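Local coordinates for putative phage capsid protein (PDB 2R9I) that is of unknown function but probably takes part in building a phage capsid, this chain being its helical N-terminal domain, at residues K7-H12 with A58-V63. Sequence-based numbering, arbitrary orientation.
Sequences KDLLAH and AARRGV
Leu9 and Arg60 meet where helix 6-26 lies alongside helix 33-71, with their CA atoms 9.4 Å apart, the nearest such pair between 7-12 and 58-63. Both residues send their CB toward the opposite helix, and the two side chains cross at about a right angle. The CD1 methyl of the leucine leads, approaching the guanidinium at its edge, near the plane of the group, although its exact spacing from the arginine is doubtful; behind it, Leu9 CG lies 3.8 Å from Arg60 NE. The arginine has CG turned away from the carbonyl carbon (chi1 -68°) and the chain then straight out to NE, which draws its aliphatic part past the leucine; Arg60 CD belongs to the same patch. Leu9, alone of the four touching residues, is buried, and it also touches Ala56 and Ile57, about a turn earlier on helix 33-71. The two helices form an antiparallel helical hairpin, joined by a short connection between residues 26 and 33, and this contact lies at the end of the pair remote from that turn, close to the N-terminus of the chain. Helix 33-71 runs on beyond it. The second pair is the more open side, where Leu10 CD2 is 3.7 Å from Arg61 NH2 and the guanidinium is approached obliquely. Neither Leu10 nor Arg61 starts out pointing at the other helix; each reaches across with the end of its side chain. Both arginines are exposed to solvent and Leu10 partly so, although this leucine also touches Ile57.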
ATOM      1  N   LYS A   7     -12.763  -3.372  -3.282  1.00 86.34           N
ATOM      2  CA  LYS A   7     -13.105  -3.046  -1.897  1.00 85.11           C
ATOM      3  C   LYS A   7     -12.090  -3.691  -0.957  1.00 83.48           C
ATOM      4  O   LYS A   7     -11.754  -3.134   0.088  1.00 83.16           O
ATOM      5  CB  LYS A   7     -14.521  -3.534  -1.563  1.00 85.41           C
ATOM      6  CG  LYS A   7     -15.666  -2.801  -2.317  1.00 86.76           C
ATOM      7  CD  LYS A   7     -17.076  -3.318  -1.934  1.00 86.23           C
ATOM      8  CE  LYS A   7     -18.146  -2.552  -2.735  1.00 88.68           C
ATOM      9  NZ  LYS A   7     -19.521  -3.008  -2.425  1.00 89.01           N
ATOM     10  N   ASP A   8     -11.611  -4.870  -1.359  1.00 81.60           N
ATOM     11  CA  ASP A   8     -10.634  -5.651  -0.606  1.00 79.64           C
ATOM     12  C   ASP A   8      -9.244  -5.034  -0.702  1.00 77.60           C
ATOM     13  O   ASP A   8      -8.486  -5.028   0.290  1.00 77.43           O
ATOM     14  CB  ASP A   8     -10.564  -7.095  -1.127  1.00 80.32           C
ATOM     15  CG  ASP A   8     -11.885  -7.863  -0.964  1.00 83.26           C
ATOM     16  OD1 ASP A   8     -12.344  -8.061   0.188  1.00 84.06           O
ATOM     17  OD2 ASP A   8     -12.453  -8.295  -2.005  1.00 86.81           O
ATOM     18  N   LEU A   9      -8.914  -4.547  -1.902  1.00 74.66           N
ATOM     19  CA  LEU A   9      -7.656  -3.870  -2.158  1.00 72.28           C
ATOM     20  C   LEU A   9      -7.515  -2.618  -1.304  1.00 70.69           C
ATOM     21  O   LEU A   9      -6.433  -2.314  -0.822  1.00 70.38           O
ATOM     22  CB  LEU A   9      -7.543  -3.484  -3.627  1.00 72.21           C
ATOM     23  CG  LEU A   9      -6.917  -4.482  -4.598  1.00 71.79           C
ATOM     24  CD1 LEU A   9      -6.744  -3.799  -5.925  1.00 70.17           C
ATOM     25  CD2 LEU A   9      -5.564  -4.999  -4.105  1.00 69.52           C
ATOM     26  N   LEU A  10      -8.613  -1.898  -1.118  1.00 68.80           N
ATOM     27  CA  LEU A  10      -8.599  -0.688  -0.333  1.00 67.10           C
ATOM     28  C   LEU A  10      -8.442  -1.018   1.147  1.00 66.06           C
ATOM     29  O   LEU A  10      -7.677  -0.343   1.842  1.00 65.56           O
ATOM     30  CB  LEU A  10      -9.858   0.147  -0.597  1.00 67.32           C
ATOM     31  CG  LEU A  10     -10.019   0.705  -2.029  1.00 67.81           C
ATOM     32  CD1 LEU A  10     -11.479   1.146  -2.341  1.00 67.80           C
ATOM     33  CD2 LEU A  10      -9.053   1.852  -2.272  1.00 67.97           C
ATOM     34  N   ALA A  11      -9.133  -2.060   1.622  1.00 64.30           N
ATOM     35  CA  ALA A  11      -8.960  -2.499   3.005  1.00 63.75           C
ATOM     36  C   ALA A  11      -7.512  -2.958   3.241  1.00 63.75           C
ATOM     37  O   ALA A  11      -6.890  -2.634   4.275  1.00 63.42           O
ATOM     38  CB  ALA A  11      -9.942  -3.605   3.366  1.00 63.07           C
ATOM     39  N   HIS A  12      -6.993  -3.704   2.264  1.00 63.50           N
ATOM     40  CA  HIS A  12      -5.641  -4.245   2.308  1.00 63.25           C
ATOM     41  C   HIS A  12      -4.619  -3.126   2.392  1.00 63.31           C
ATOM     42  O   HIS A  12      -3.710  -3.169   3.237  1.00 62.96           O
ATOM     43  CB  HIS A  12      -5.382  -5.106   1.075  1.00 62.71           C
ATOM     44  CG  HIS A  12      -4.030  -5.736   1.056  1.00 63.17           C
ATOM     45  ND1 HIS A  12      -3.656  -6.728   1.940  1.00 63.96           N
ATOM     46  CD2 HIS A  12      -2.953  -5.508   0.269  1.00 62.49           C
ATOM     47  CE1 HIS A  12      -2.413  -7.100   1.683  1.00 62.48           C
ATOM     48  NE2 HIS A  12      -1.962  -6.372   0.676  1.00 61.47           N
ATOM     49  N   ALA A  58      -4.866   1.785  -8.607  1.00 70.67           N
ATOM     50  CA  ALA A  58      -4.877   2.691  -9.750  1.00 71.25           C
ATOM     51  C   ALA A  58      -5.231   1.917 -11.027  1.00 72.18           C
ATOM     52  O   ALA A  58      -6.083   2.351 -11.800  1.00 72.60           O
ATOM     53  CB  ALA A  58      -3.526   3.401  -9.881  1.00 70.44           C
ATOM     54  N   ALA A  59      -4.605   0.758 -11.217  1.00 73.16           N
ATOM     55  CA  ALA A  59      -4.916  -0.119 -12.328  1.00 74.53           C
ATOM     56  C   ALA A  59      -6.389  -0.513 -12.328  1.00 76.23           C
ATOM     57  O   ALA A  59      -7.043  -0.408 -13.362  1.00 77.03           O
ATOM     58  CB  ALA A  59      -4.036  -1.350 -12.315  1.00 73.96           C
ATOM     59  N   ARG A  60      -6.933  -0.944 -11.189  1.00 77.78           N
ATOM     60  CA  ARG A  60      -8.346  -1.345 -11.162  1.00 79.03           C
ATOM     61  C   ARG A  60      -9.266  -0.184 -11.447  1.00 79.28           C
ATOM     62  O   ARG A  60     -10.227  -0.358 -12.177  1.00 79.96           O
ATOM     63  CB  ARG A  60      -8.761  -2.032  -9.851  1.00 79.38           C
ATOM     64  CG  ARG A  60      -8.125  -3.381  -9.667  1.00 82.18           C
ATOM     65  CD  ARG A  60      -8.546  -4.064  -8.366  1.00 88.08           C
ATOM     66  NE  ARG A  60      -7.824  -5.327  -8.213  1.00 92.17           N
ATOM     67  CZ  ARG A  60      -8.185  -6.480  -8.789  1.00 93.35           C
ATOM     68  NH1 ARG A  60      -7.450  -7.570  -8.604  1.00 94.16           N
ATOM     69  NH2 ARG A  60      -9.275  -6.551  -9.550  1.00 92.90           N
ATOM     70  N   ARG A  61      -8.996   0.990 -10.876  1.00 79.86           N
ATOM     71  CA  ARG A  61      -9.872   2.142 -11.091  1.00 80.45           C
ATOM     72  C   ARG A  61      -9.790   2.603 -12.533  1.00 80.77           C
ATOM     73  O   ARG A  61     -10.816   2.783 -13.195  1.00 81.05           O
ATOM     74  CB  ARG A  61      -9.531   3.290 -10.163  1.00 80.34           C
ATOM     75  CG  ARG A  61     -10.374   3.318  -8.924  1.00 82.14           C
ATOM     76  CD  ARG A  61      -9.717   4.220  -7.891  1.00 85.02           C
ATOM     77  NE  ARG A  61     -10.409   4.196  -6.599  1.00 86.98           N
ATOM     78  CZ  ARG A  61      -9.878   4.639  -5.461  1.00 87.50           C
ATOM     79  NH1 ARG A  61      -8.639   5.127  -5.445  1.00 87.86           N
ATOM     80  NH2 ARG A  61     -10.578   4.584  -4.332  1.00 88.07           N
ATOM     81  N   GLY A  62      -8.560   2.757 -13.011  1.00 80.88           N
ATOM     82  CA  GLY A  62      -8.298   3.163 -14.378  1.00 81.26           C
ATOM     83  C   GLY A  62      -8.935   2.274 -15.438  1.00 81.58           C
ATOM     84  O   GLY A  62      -9.533   2.786 -16.392  1.00 81.83           O
ATOM     85  N   VAL A  63      -8.821   0.953 -15.286  1.00 81.31           N
ATOM     86  CA  VAL A  63      -9.339   0.049 -16.301  1.00 81.26           C
ATOM     87  C   VAL A  63     -10.828   0.211 -16.501  1.00 81.74           C
ATOM     88  O   VAL A  63     -11.295   0.186 -17.637  1.00 82.46           O
ATOM     89  CB  VAL A  63      -9.023  -1.416 -16.023  1.00 81.29           C
ATOM     90  CG1 VAL A  63     -10.121  -2.319 -16.579  1.00 80.51           C
ATOM     91  CG2 VAL A  63      -7.683  -1.779 -16.626  1.00 80.90           C
TER